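Local coordinates for protein acetyltransferase, GNAT family (PDB 2PC1) that probably transfers an acyl group, most likely acetyl from acetyl-CoA, to a substrate that is not yet known, as a member of the GNAT family of acyltransferases, at residues R23-N28 against A73-E78; D31-L36 against A83-V88; L112-I117 against P143-D148; C147-K152 against L178-I183. One frame throughout, in Å; residues are numbered along the deposited sequence. Where two conformers were deposited one is given.

Interaction 1 (R23-N28 against A73-E78); sequences RLAFPN and AWVGIE
Leu-24 meets Trp-74 at a non-hydrogen-bonded antiparallel pair, and one branch does most of the touching. Leu-24 CD2 lies over one face of the Trp-74 indole, 3.6 Å from the centroid of the five-membered ring and 20° off the normal, a CH-pi contact set off-centre. Arg-23 and Val-75 form the adjoining hydrogen-bonded pair: Val-75 N reaches Arg-23 O at 2.8 Å, and Arg-23 N reaches Val-75 O at 3.1 Å. Beyond them Ala-25 N bonds Ala-73 O at 2.9 Å from above the carbonyl plane, as the chain leaves the strand. A water donates to both Ala-73 O and Ala-25 O, bridging the two carbonyls, so that Ala-73 O accepts from two donors. The Ala-25 CB, meanwhile, packs 3.9 Å from Val-75 CG1.

Further out, the Arg-23 chain starts with CG between its backbone N and carbonyl carbon (chi1 56°) and then runs extended to NE. Its guanidinium thereby reaches over Val-75, whose CG2 lies 3.6 Å from NH1 on one face, while Phe-26 CE2 covers the opposite face. NH1 donates in the guanidinium plane to Leu-24 O at 3.0 Å; NE bonds Gln-21, and NH2 forms a salt bridge with Glu-29. These three partners fix the rotation of the group, and Glu-29 probably balances its charge.

Strand 73-78 continues the sheet through strand 81-91 on its other edge. Trp-74 packs against Leu-136 of helix 127-139 and meets the ring of His-140, whereas Ala-73 touches Ile-68 of helix 61-70.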
# COMPACT_ATOMS: atom_id res chain seq x y z
N ARG A 23 6.44 3.47 11.50
CA ARG A 23 6.55 4.90 11.73
C ARG A 23 6.66 5.65 10.43
O ARG A 23 6.94 5.07 9.38
CB ARG A 23 7.77 5.23 12.57
CG ARG A 23 9.06 4.72 12.01
CD ARG A 23 10.26 5.44 12.64
NE ARG A 23 11.53 4.84 12.24
CZ ARG A 23 12.14 5.06 11.07
NH1 ARG A 23 11.60 5.87 10.16
NH2 ARG A 23 13.29 4.44 10.80
N LEU A 24 6.51 6.95 10.50
CA LEU A 24 6.79 7.76 9.33
C LEU A 24 8.25 7.65 8.94
O LEU A 24 9.13 7.60 9.79
CB LEU A 24 6.43 9.21 9.62
CG LEU A 24 4.95 9.50 9.78
CD1 LEU A 24 4.80 10.92 10.31
CD2 LEU A 24 4.20 9.32 8.49
N ALA A 25 8.47 7.59 7.63
CA ALA A 25 9.82 7.64 7.10
C ALA A 25 10.46 8.98 7.37
O ALA A 25 9.77 9.99 7.37
CB ALA A 25 9.80 7.38 5.63
N PHE A 26 11.78 8.99 7.57
CA PHE A 26 12.55 10.22 7.55
C PHE A 26 13.17 10.49 6.18
O PHE A 26 13.43 9.55 5.41
CB PHE A 26 13.69 10.15 8.57
CG PHE A 26 13.24 10.05 9.99
CD1 PHE A 26 12.87 11.19 10.68
CD2 PHE A 26 13.22 8.83 10.64
CE1 PHE A 26 12.45 11.12 12.01
CE2 PHE A 26 12.79 8.75 11.98
CZ PHE A 26 12.41 9.89 12.64
N PRO A 27 13.45 11.76 5.88
CA PRO A 27 14.04 12.06 4.58
C PRO A 27 15.31 11.31 4.27
O PRO A 27 15.55 10.93 3.12
CB PRO A 27 14.28 13.55 4.65
CG PRO A 27 13.23 14.05 5.63
CD PRO A 27 13.13 12.97 6.64
N ASN A 28 16.16 11.05 5.27
CA ASN A 28 17.39 10.37 4.92
C ASN A 28 17.22 8.88 4.68
O ASN A 28 18.22 8.20 4.41
CB ASN A 28 18.51 10.68 5.90
CG ASN A 28 18.41 9.92 7.19
OD1 ASN A 28 17.48 9.16 7.45
ND2 ASN A 28 19.42 10.15 8.05
N ALA A 73 4.43 8.94 3.91
CA ALA A 73 5.35 7.82 3.83
C ALA A 73 5.54 7.12 5.15
O ALA A 73 6.03 7.73 6.12
CB ALA A 73 6.71 8.30 3.33
N TRP A 74 5.16 5.85 5.21
CA TRP A 74 5.37 5.01 6.38
C TRP A 74 6.31 3.88 6.04
O TRP A 74 6.28 3.34 4.93
CB TRP A 74 4.05 4.41 6.84
CG TRP A 74 3.16 5.38 7.52
CD1 TRP A 74 2.38 6.31 6.93
CD2 TRP A 74 2.95 5.52 8.92
NE1 TRP A 74 1.69 7.03 7.87
CE2 TRP A 74 2.03 6.57 9.12
CE3 TRP A 74 3.45 4.87 10.05
CZ2 TRP A 74 1.61 6.96 10.39
CZ3 TRP A 74 3.04 5.27 11.30
CH2 TRP A 74 2.11 6.28 11.46
N VAL A 75 7.09 3.47 7.04
CA VAL A 75 7.98 2.31 6.89
C VAL A 75 7.81 1.34 8.03
O VAL A 75 7.35 1.71 9.13
CB VAL A 75 9.47 2.73 6.78
CG1 VAL A 75 9.69 3.46 5.47
CG2 VAL A 75 9.91 3.60 7.97
N GLY A 76 8.19 0.10 7.77
CA GLY A 76 8.25 -0.92 8.81
C GLY A 76 9.69 -1.38 8.93
O GLY A 76 10.34 -1.69 7.92
N ILE A 77 10.18 -1.44 10.15
CA ILE A 77 11.56 -1.78 10.46
C ILE A 77 11.52 -3.12 11.19
O ILE A 77 10.83 -3.27 12.20
CB ILE A 77 12.21 -0.71 11.37
CG1 ILE A 77 11.98 0.71 10.86
CG2 ILE A 77 13.71 -0.98 11.59
CD1 ILE A 77 12.43 0.96 9.47
N GLU A 78 12.25 -4.09 10.65
CA GLU A 78 12.30 -5.46 11.15
C GLU A 78 13.78 -5.77 11.37
O GLU A 78 14.59 -5.61 10.46
CB GLU A 78 11.69 -6.42 10.13
CG GLU A 78 11.67 -7.91 10.53
CD GLU A 78 10.54 -8.26 11.50
OE1 GLU A 78 9.84 -7.34 11.98
OE2 GLU A 78 10.36 -9.47 11.78
O HOH W 1 7.28 10.28 6.12

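Interaction 2 (D31-L36 against A83-V88); sequences DQIMLL and ATYAAV
With chi1 at 178°, Tyr-85 holds CG trans to its own nitrogen and so raises its ring from strand 83-88 toward helix 31-36, where Ile-33 covers it. Leu-36, one helical turn on, likewise has CG opposite its nitrogen (chi1 171°), and sends CD2 down to the strand backbone.

Ile-33 CG2 does the closest touching of the ring: it sits over one face, 4.0 Å from the centroid, displaced so that CD1 of Tyr-85 is the nearest ring atom at 3.6 Å. The other branch follows, with Ile-33 CD1 3.9 Å from Tyr-85 CE1, so both arms of the isoleucine rest on the same side of the ring. Leu-36 CD2 lies 3.6 Å from Ala-83 O and 4.1 Å from Tyr-85 CB, so that it packs beside the base of the aromatic side chain. No hydrogen bond joins the two segments; the contact is van der Waals packing, against the tyrosine ring and the strand backbone.

The strand is irregular here, because Ala-83 and Thr-84 both face Gly-76 of the neighbouring strand, a classic beta bulge. The segment axes approach to 8.8 Å and cross at close to a right angle (95°), so helix segment 31-36 runs across strand segment 83-88. Tyr-85 OH is hydrogen-bonded to Asp-67 of helix 61-70, whose Ile-64 also touches both Ile-33 and Tyr-85. Thr-84 and Ala-86 turn instead to Phe-132 of helix 127-139, and strand 73-78 and strand 111-119 flank strand 81-91 on its two edges.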
# COMPACT_ATOMS: atom_id res chain seq x y z
N ASP A 31 17.07 6.59 0.06
CA ASP A 31 17.79 5.60 -0.73
C ASP A 31 17.41 4.20 -0.33
O ASP A 31 17.27 3.32 -1.19
CB ASP A 31 19.30 5.80 -0.62
CG ASP A 31 19.78 7.07 -1.27
OD1 ASP A 31 19.08 7.59 -2.15
OD2 ASP A 31 20.84 7.56 -0.87
N GLN A 32 17.24 3.94 0.96
CA GLN A 32 16.82 2.66 1.43
C GLN A 32 15.44 2.32 0.88
O GLN A 32 15.17 1.19 0.53
CB GLN A 32 16.78 2.61 2.96
CG GLN A 32 18.10 2.64 3.65
CD GLN A 32 17.91 2.96 5.12
OE1 GLN A 32 17.54 2.11 5.92
NE2 GLN A 32 18.12 4.22 5.47
N ILE A 33 14.53 3.29 0.88
CA ILE A 33 13.20 3.05 0.34
C ILE A 33 13.33 2.74 -1.15
O ILE A 33 12.68 1.83 -1.64
CB ILE A 33 12.27 4.25 0.60
CG1 ILE A 33 12.03 4.41 2.12
CG2 ILE A 33 10.96 4.08 -0.16
CD1 ILE A 33 11.44 5.74 2.52
N MSE A 34 14.17 3.47 -1.86
CA MSE A 34 14.26 3.25 -3.30
C MSE A 34 14.82 1.88 -3.61
O MSE A 34 14.43 1.25 -4.60
CB MSE A 34 15.07 4.34 -3.97
CG MSE A 34 14.36 5.70 -4.09
SE MSE A 34 12.47 5.63 -4.48
CE MSE A 34 12.34 5.05 -5.80
N LEU A 35 15.75 1.40 -2.79
CA LEU A 35 16.26 0.03 -2.98
C LEU A 35 15.13 -0.95 -2.87
O LEU A 35 15.01 -1.88 -3.68
CB LEU A 35 17.34 -0.30 -1.94
CG LEU A 35 18.67 0.41 -2.15
CD1 LEU A 35 19.55 0.40 -0.89
CD2 LEU A 35 19.43 -0.17 -3.34
N LEU A 36 14.25 -0.77 -1.88
CA LEU A 36 13.13 -1.65 -1.66
C LEU A 36 12.17 -1.55 -2.80
O LEU A 36 11.71 -2.56 -3.32
CB LEU A 36 12.43 -1.29 -0.32
CG LEU A 36 11.10 -1.97 -0.00
CD1 LEU A 36 11.17 -3.49 -0.11
CD2 LEU A 36 10.63 -1.56 1.40
N ALA A 83 12.24 -2.63 6.01
CA ALA A 83 11.71 -3.81 5.36
C ALA A 83 10.47 -3.58 4.50
O ALA A 83 10.16 -4.37 3.60
CB ALA A 83 11.40 -4.84 6.41
N THR A 84 9.67 -2.57 4.82
CA THR A 84 8.42 -2.33 4.14
C THR A 84 8.22 -0.82 4.01
O THR A 84 8.73 -0.04 4.79
CB THR A 84 7.22 -2.90 4.90
OG1 THR A 84 7.12 -2.28 6.20
CG2 THR A 84 7.33 -4.42 5.10
N TYR A 85 7.41 -0.47 3.04
CA TYR A 85 7.03 0.91 2.75
C TYR A 85 5.59 0.97 2.32
O TYR A 85 5.13 0.06 1.61
CB TYR A 85 7.90 1.47 1.63
CG TYR A 85 7.52 2.88 1.25
CD1 TYR A 85 8.04 3.93 1.95
CD2 TYR A 85 6.63 3.15 0.21
CE1 TYR A 85 7.70 5.23 1.63
CE2 TYR A 85 6.28 4.44 -0.11
CZ TYR A 85 6.80 5.46 0.61
OH TYR A 85 6.47 6.79 0.32
N ALA A 86 4.88 2.01 2.70
CA ALA A 86 3.60 2.34 2.08
C ALA A 86 3.33 3.81 2.24
O ALA A 86 3.81 4.43 3.18
CB ALA A 86 2.48 1.59 2.70
N ALA A 87 2.55 4.35 1.31
CA ALA A 87 2.01 5.68 1.45
C ALA A 87 0.59 5.57 1.99
O ALA A 87 -0.20 4.76 1.48
CB ALA A 87 1.98 6.39 0.11
N VAL A 88 0.26 6.37 2.97
CA VAL A 88 -1.05 6.37 3.63
C VAL A 88 -1.61 7.78 3.46
O VAL A 88 -1.01 8.75 3.94
CB VAL A 88 -0.93 6.02 5.12
CG1 VAL A 88 -2.30 6.06 5.78
CG2 VAL A 88 -0.29 4.66 5.28

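Interaction 3 (L112-I117 against P143-D148); sequences LTFHRI and PDFRCD. With SO4 (sulfate ion), chain B.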
# COMPACT_ATOMS: atom_id res chain seq x y z
N LEU A 112 -9.04 6.41 4.45
CA LEU A 112 -7.59 6.17 4.37
C LEU A 112 -7.31 5.25 3.22
O LEU A 112 -7.95 4.21 3.10
CB LEU A 112 -7.09 5.56 5.67
CG LEU A 112 -7.08 6.50 6.85
CD1 LEU A 112 -6.87 5.73 8.14
CD2 LEU A 112 -5.99 7.56 6.70
N THR A 113 -6.37 5.62 2.39
CA THR A 113 -5.97 4.78 1.28
C THR A 113 -4.49 4.44 1.40
O THR A 113 -3.69 5.29 1.78
CB THR A 113 -6.25 5.47 -0.09
OG1 THR A 113 -7.60 5.98 -0.11
CG2 THR A 113 -6.05 4.49 -1.24
N PHE A 114 -4.14 3.21 1.09
CA PHE A 114 -2.75 2.80 1.04
C PHE A 114 -2.34 2.68 -0.41
O PHE A 114 -3.04 2.04 -1.17
CB PHE A 114 -2.53 1.42 1.71
CG PHE A 114 -2.87 1.35 3.18
CD1 PHE A 114 -3.11 2.45 3.98
CD2 PHE A 114 -2.98 0.08 3.77
CE1 PHE A 114 -3.42 2.29 5.32
CE2 PHE A 114 -3.28 -0.07 5.12
CZ PHE A 114 -3.50 1.02 5.88
N HIS A 115 -1.20 3.26 -0.75
CA HIS A 115 -0.62 3.17 -2.09
C HIS A 115 0.84 2.78 -1.96
O HIS A 115 1.44 2.89 -0.88
CB HIS A 115 -0.64 4.54 -2.79
CG HIS A 115 -1.99 5.18 -2.91
ND1 HIS A 115 -2.87 4.88 -3.92
CD2 HIS A 115 -2.56 6.18 -2.19
CE1 HIS A 115 -3.94 5.64 -3.81
NE2 HIS A 115 -3.79 6.43 -2.76
N ARG A 116 1.43 2.37 -3.08
CA ARG A 116 2.88 2.22 -3.17
C ARG A 116 3.42 1.27 -2.12
O ARG A 116 4.47 1.50 -1.51
CB ARG A 116 3.58 3.58 -3.16
CG ARG A 116 3.28 4.35 -4.42
CD ARG A 116 3.84 5.76 -4.44
NE ARG A 116 3.15 6.70 -3.54
CZ ARG A 116 1.97 7.24 -3.79
NH1 ARG A 116 1.27 6.87 -4.85
NH2 ARG A 116 1.47 8.13 -2.95
N ILE A 117 2.71 0.18 -1.89
CA ILE A 117 3.10 -0.79 -0.91
C ILE A 117 4.24 -1.64 -1.46
O ILE A 117 4.11 -2.27 -2.49
CB ILE A 117 1.92 -1.68 -0.51
CG1 ILE A 117 0.80 -0.85 0.12
CG2 ILE A 117 2.39 -2.76 0.49
CD1 ILE A 117 -0.51 -1.58 0.23
N PRO A 143 -12.44 4.85 10.44
CA PRO A 143 -12.38 3.40 10.33
C PRO A 143 -12.42 2.83 8.91
O PRO A 143 -12.45 1.63 8.76
CB PRO A 143 -13.63 2.97 11.09
CG PRO A 143 -14.62 4.06 10.78
CD PRO A 143 -13.82 5.32 10.73
N ASP A 144 -12.42 3.70 7.89
CA ASP A 144 -12.61 3.29 6.50
C ASP A 144 -11.25 3.27 5.82
O ASP A 144 -10.59 4.29 5.67
CB ASP A 144 -13.57 4.30 5.86
CG ASP A 144 -13.97 3.99 4.47
OD1 ASP A 144 -13.44 3.06 3.83
OD2 ASP A 144 -14.86 4.70 3.95
N PHE A 145 -10.84 2.07 5.42
CA PHE A 145 -9.57 1.82 4.77
C PHE A 145 -9.81 1.28 3.38
O PHE A 145 -10.59 0.35 3.21
CB PHE A 145 -8.76 0.79 5.57
CG PHE A 145 -8.32 1.30 6.91
CD1 PHE A 145 -9.17 1.25 8.00
CD2 PHE A 145 -7.05 1.82 7.09
CE1 PHE A 145 -8.77 1.71 9.25
CE2 PHE A 145 -6.65 2.26 8.33
CZ PHE A 145 -7.52 2.23 9.38
N ARG A 146 -9.14 1.85 2.39
CA ARG A 146 -9.30 1.40 1.01
C ARG A 146 -7.95 1.14 0.36
O ARG A 146 -6.92 1.65 0.77
CB ARG A 146 -10.09 2.41 0.25
CG ARG A 146 -11.45 2.65 0.91
CD ARG A 146 -12.41 3.43 0.04
NE ARG A 146 -13.56 3.80 0.86
CZ ARG A 146 -14.67 4.36 0.40
NH1 ARG A 146 -14.82 4.55 -0.91
NH2 ARG A 146 -15.59 4.77 1.24
N CYS A 147 -7.95 0.34 -0.68
CA CYS A 147 -6.73 -0.03 -1.40
C CYS A 147 -7.15 -0.52 -2.75
O CYS A 147 -8.28 -1.01 -2.91
CB CYS A 147 -5.98 -1.12 -0.66
SG CYS A 147 -4.27 -1.37 -1.21
N ASP A 148 -6.31 -0.39 -3.74
CA ASP A 148 -6.61 -0.99 -5.04
C ASP A 148 -5.36 -1.69 -5.48
O ASP A 148 -4.26 -1.34 -5.06
CB ASP A 148 -7.07 0.02 -6.06
CG ASP A 148 -6.01 1.07 -6.36
OD1 ASP A 148 -5.13 0.81 -7.19
OD2 ASP A 148 -6.06 2.15 -5.75
S SO4 B . 0.15 1.72 -6.56
O1 SO4 B . 1.43 1.79 -5.90
O2 SO4 B . -0.83 1.17 -5.62
O3 SO4 B . -0.29 3.01 -7.03
O4 SO4 B . 0.28 0.79 -7.68
O HOH W 2 -4.52 1.76 -3.33
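Leu-112 and Thr-113 pair in parallel with Phe-145 and Arg-146, joining the two strands of a beta-alpha-beta unit whose crossover is helix 127-139. Three backbone bonds carry the pairing: Leu-112 N to Asp-144 O, Arg-146 N to Leu-112 O at 2.7 Å, and Phe-114 N to Arg-146 O, lengthened to 3.2 Å. Beyond that last bond the strands part. The CA atoms of Phe-114 and Cys-147 are 5.5 Å apart, and a water takes the place of a direct bond, donating to Phe-114 O and to Asp-148 OD2 while accepting from Asp-148 N.

On the face toward helix 127-139, Leu-112 and Phe-145 lie side by side, the leucine CD1 3.5 Å from Phe-145 CE2. The Phe-114 ring meets that of Phe-145 obliquely, CZ to CD2 at 3.8 Å with planes at 69°, and it also packs on Leu-133 and Leu-136. Cys-147 SG, trans to its backbone nitrogen (chi1 -165°), tucks against Ile-117 CD1 at 4.0 Å.

On the other face Arg-146 grips Asp-144 side-on: Arg-146 NE bonds Asp-144 OD1, and Arg-146 NH2 lies 2.8 Å from Asp-144 OD2, on its syn lone pair. Tyr-111 and Trp-104 add cation-pi contacts.

The charge of this buried arginine is thus probably matched within its own strand. Where the chain turns a corner, Arg-116 N donates to a sulfate oxygen, O1, at 2.9 Å through a bent bond (130°), and Tyr-58, Gln-51 and Trp-52 also bind the ion. Probably from the crystallisation liquor, it shows only that this corner can hold an anion. The parting of these parallel strands is consistent with the cleft that receives acyl-CoA in GNAT enzymes.

Interaction 4 (C147-K152 against L178-I183); sequences CDTHEK and LAYQKI
Tyr-180 turns an edge of its ring toward Cys-147, whose carbonyl oxygen lies near the ring plane, 4.2 Å from CD1. Thr-149 CG2 approaches the same ring obliquely at 4.3 Å from CE1, and Gln-157 and Leu-160 of helix 154-162 also touch this tyrosine. The other flat group, His-150, is met at its edge by Lys-152 N, which donates in the ring plane to ND1 at 2.9 Å and nearly straight (169°); Asp-50 binds NE2. The imidazole is therefore held at both nitrogens.

Four backbone bonds join the segments, two at each hydrogen-bonded pair. Cys-147 N and O engage Tyr-180 O and N, the return bond from Tyr-180 N being 2.8 Å. Thr-149 and Leu-178 do the same further along, and between them Asp-148 CA comes 3.0 Å from Leu-178 O, a CA-H...O contact. Asp-148 CG lies between its nitrogen and carbonyl carbon (chi1 62°), which leads the carboxylate off from segment 178-183, and Asp-148 OD2 bonds Tyr-96 instead. At the end, the Glu-151 and Leu-178 side chains cross at about a right angle, CG of Glu-151 4.0 Å from CG of Leu-178, while Glu-151 OE2 bonds a glycerol.

With segment axes at 153°, this is antiparallel sheet pairing. It places strand 177-183 between strands 144-149 and 166-171, the C-terminal part of the mixed sheet found in GNAT domains, with helix 154-162 packed over Thr-149, Leu-178 and Tyr-180.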
# COMPACT_ATOMS: atom_id res chain seq x y z
N CYS A 147 -7.95 0.34 -0.68
CA CYS A 147 -6.73 -0.03 -1.40
C CYS A 147 -7.15 -0.52 -2.75
O CYS A 147 -8.28 -1.01 -2.91
CB CYS A 147 -5.98 -1.12 -0.66
SG CYS A 147 -4.27 -1.37 -1.21
N ASP A 148 -6.31 -0.39 -3.74
CA ASP A 148 -6.61 -0.99 -5.04
C ASP A 148 -5.36 -1.69 -5.48
O ASP A 148 -4.26 -1.34 -5.06
CB ASP A 148 -7.07 0.02 -6.06
CG ASP A 148 -6.01 1.07 -6.36
OD1 ASP A 148 -5.13 0.81 -7.19
OD2 ASP A 148 -6.06 2.15 -5.75
N THR A 149 -5.49 -2.69 -6.31
CA THR A 149 -4.33 -3.37 -6.86
C THR A 149 -4.59 -3.85 -8.26
O THR A 149 -5.71 -3.88 -8.76
CB THR A 149 -3.86 -4.51 -5.94
OG1 THR A 149 -2.52 -4.88 -6.28
CG2 THR A 149 -4.73 -5.69 -6.01
N HIS A 150 -3.50 -4.22 -8.91
CA HIS A 150 -3.55 -4.73 -10.26
C HIS A 150 -4.19 -6.11 -10.27
O HIS A 150 -4.03 -6.91 -9.34
CB HIS A 150 -2.10 -4.83 -10.80
CG HIS A 150 -1.98 -4.99 -12.29
ND1 HIS A 150 -2.19 -6.19 -12.96
CD2 HIS A 150 -1.57 -4.11 -13.23
CE1 HIS A 150 -1.96 -6.01 -14.25
NE2 HIS A 150 -1.59 -4.75 -14.44
N GLU A 151 -4.86 -6.41 -11.38
CA GLU A 151 -5.48 -7.68 -11.56
C GLU A 151 -4.52 -8.84 -11.44
O GLU A 151 -4.92 -9.94 -11.04
CB GLU A 151 -6.17 -7.73 -12.93
CG GLU A 151 -7.42 -6.88 -12.99
CD GLU A 151 -8.03 -6.88 -14.37
OE1 GLU A 151 -7.31 -6.58 -15.35
OE2 GLU A 151 -9.21 -7.18 -14.47
N LYS A 152 -3.27 -8.64 -11.85
CA LYS A 152 -2.28 -9.71 -11.80
C LYS A 152 -1.57 -9.83 -10.45
O LYS A 152 -0.81 -10.76 -10.22
CB LYS A 152 -1.24 -9.52 -12.90
CG LYS A 152 -1.82 -9.69 -14.28
CD LYS A 152 -0.76 -9.55 -15.35
CE LYS A 152 -1.38 -9.57 -16.74
NZ LYS A 152 -0.38 -9.31 -17.82
N LEU A 178 -8.44 -3.41 -9.15
CA LEU A 178 -9.38 -4.07 -8.25
C LEU A 178 -9.42 -3.30 -6.96
O LEU A 178 -8.39 -3.07 -6.35
CB LEU A 178 -8.95 -5.50 -8.00
CG LEU A 178 -8.81 -6.37 -9.25
CD1 LEU A 178 -8.37 -7.75 -8.88
CD2 LEU A 178 -10.13 -6.45 -10.04
N ALA A 179 -10.60 -2.87 -6.54
CA ALA A 179 -10.78 -1.99 -5.42
C ALA A 179 -11.29 -2.75 -4.21
O ALA A 179 -12.23 -3.55 -4.32
CB ALA A 179 -11.79 -0.93 -5.80
N TYR A 180 -10.71 -2.48 -3.05
CA TYR A 180 -10.94 -3.17 -1.79
C TYR A 180 -11.23 -2.17 -0.67
O TYR A 180 -10.65 -1.08 -0.63
CB TYR A 180 -9.72 -3.99 -1.40
CG TYR A 180 -9.49 -5.19 -2.26
CD1 TYR A 180 -8.83 -5.11 -3.46
CD2 TYR A 180 -9.93 -6.43 -1.84
CE1 TYR A 180 -8.61 -6.21 -4.24
CE2 TYR A 180 -9.71 -7.57 -2.62
CZ TYR A 180 -9.04 -7.45 -3.82
OH TYR A 180 -8.80 -8.56 -4.61
N GLN A 181 -12.09 -2.56 0.27
CA GLN A 181 -12.43 -1.73 1.41
C GLN A 181 -12.54 -2.57 2.67
O GLN A 181 -13.10 -3.67 2.65
CB GLN A 181 -13.73 -0.99 1.14
CG GLN A 181 -14.22 -0.06 2.24
CD GLN A 181 -15.47 0.70 1.85
OE1 GLN A 181 -16.16 0.35 0.90
NE2 GLN A 181 -15.77 1.76 2.59
N LYS A 182 -11.99 -2.03 3.75
CA LYS A 182 -12.09 -2.61 5.08
C LYS A 182 -12.64 -1.57 6.01
O LYS A 182 -12.16 -0.43 6.01
CB LYS A 182 -10.72 -3.04 5.57
CG LYS A 182 -10.72 -3.52 7.01
CD LYS A 182 -9.34 -3.96 7.43
CE LYS A 182 -9.32 -4.44 8.88
NZ LYS A 182 -9.95 -5.74 9.09
N ILE A 183 -13.65 -1.94 6.79
CA ILE A 183 -14.12 -1.11 7.88
C ILE A 183 -13.58 -1.70 9.19
O ILE A 183 -13.88 -2.86 9.53
CB ILE A 183 -15.66 -1.08 7.93
CG1 ILE A 183 -16.27 -0.67 6.58
CG2 ILE A 183 -16.13 -0.12 9.01
CD1 ILE A 183 -15.85 0.62 6.08

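How the interactions relate
From the N terminus, after strand 20-24 the chain passes through helices 30-46 and 61-70 before interaction 1 closes that loop on strand 73-78. Interaction 2 opens on helix 30-46, inside the loop, and closes on strand 81-91 beyond it, so the two cross; they also touch, Trp-74 N lying 2.8 Å from Ala-86 O. Interaction 3 follows in series, closing over helix 127-139, and meets interaction 2 through the neighbouring strands 81-91 and 111-119. Interaction 4 starts on Cys-147 and Asp-148, where interaction 3 ends, and spans helix 154-162 and strand 166-171. Interactions 1, 3 and 4 join strands of one sheet, and interaction 2 seats helix 30-46 on it.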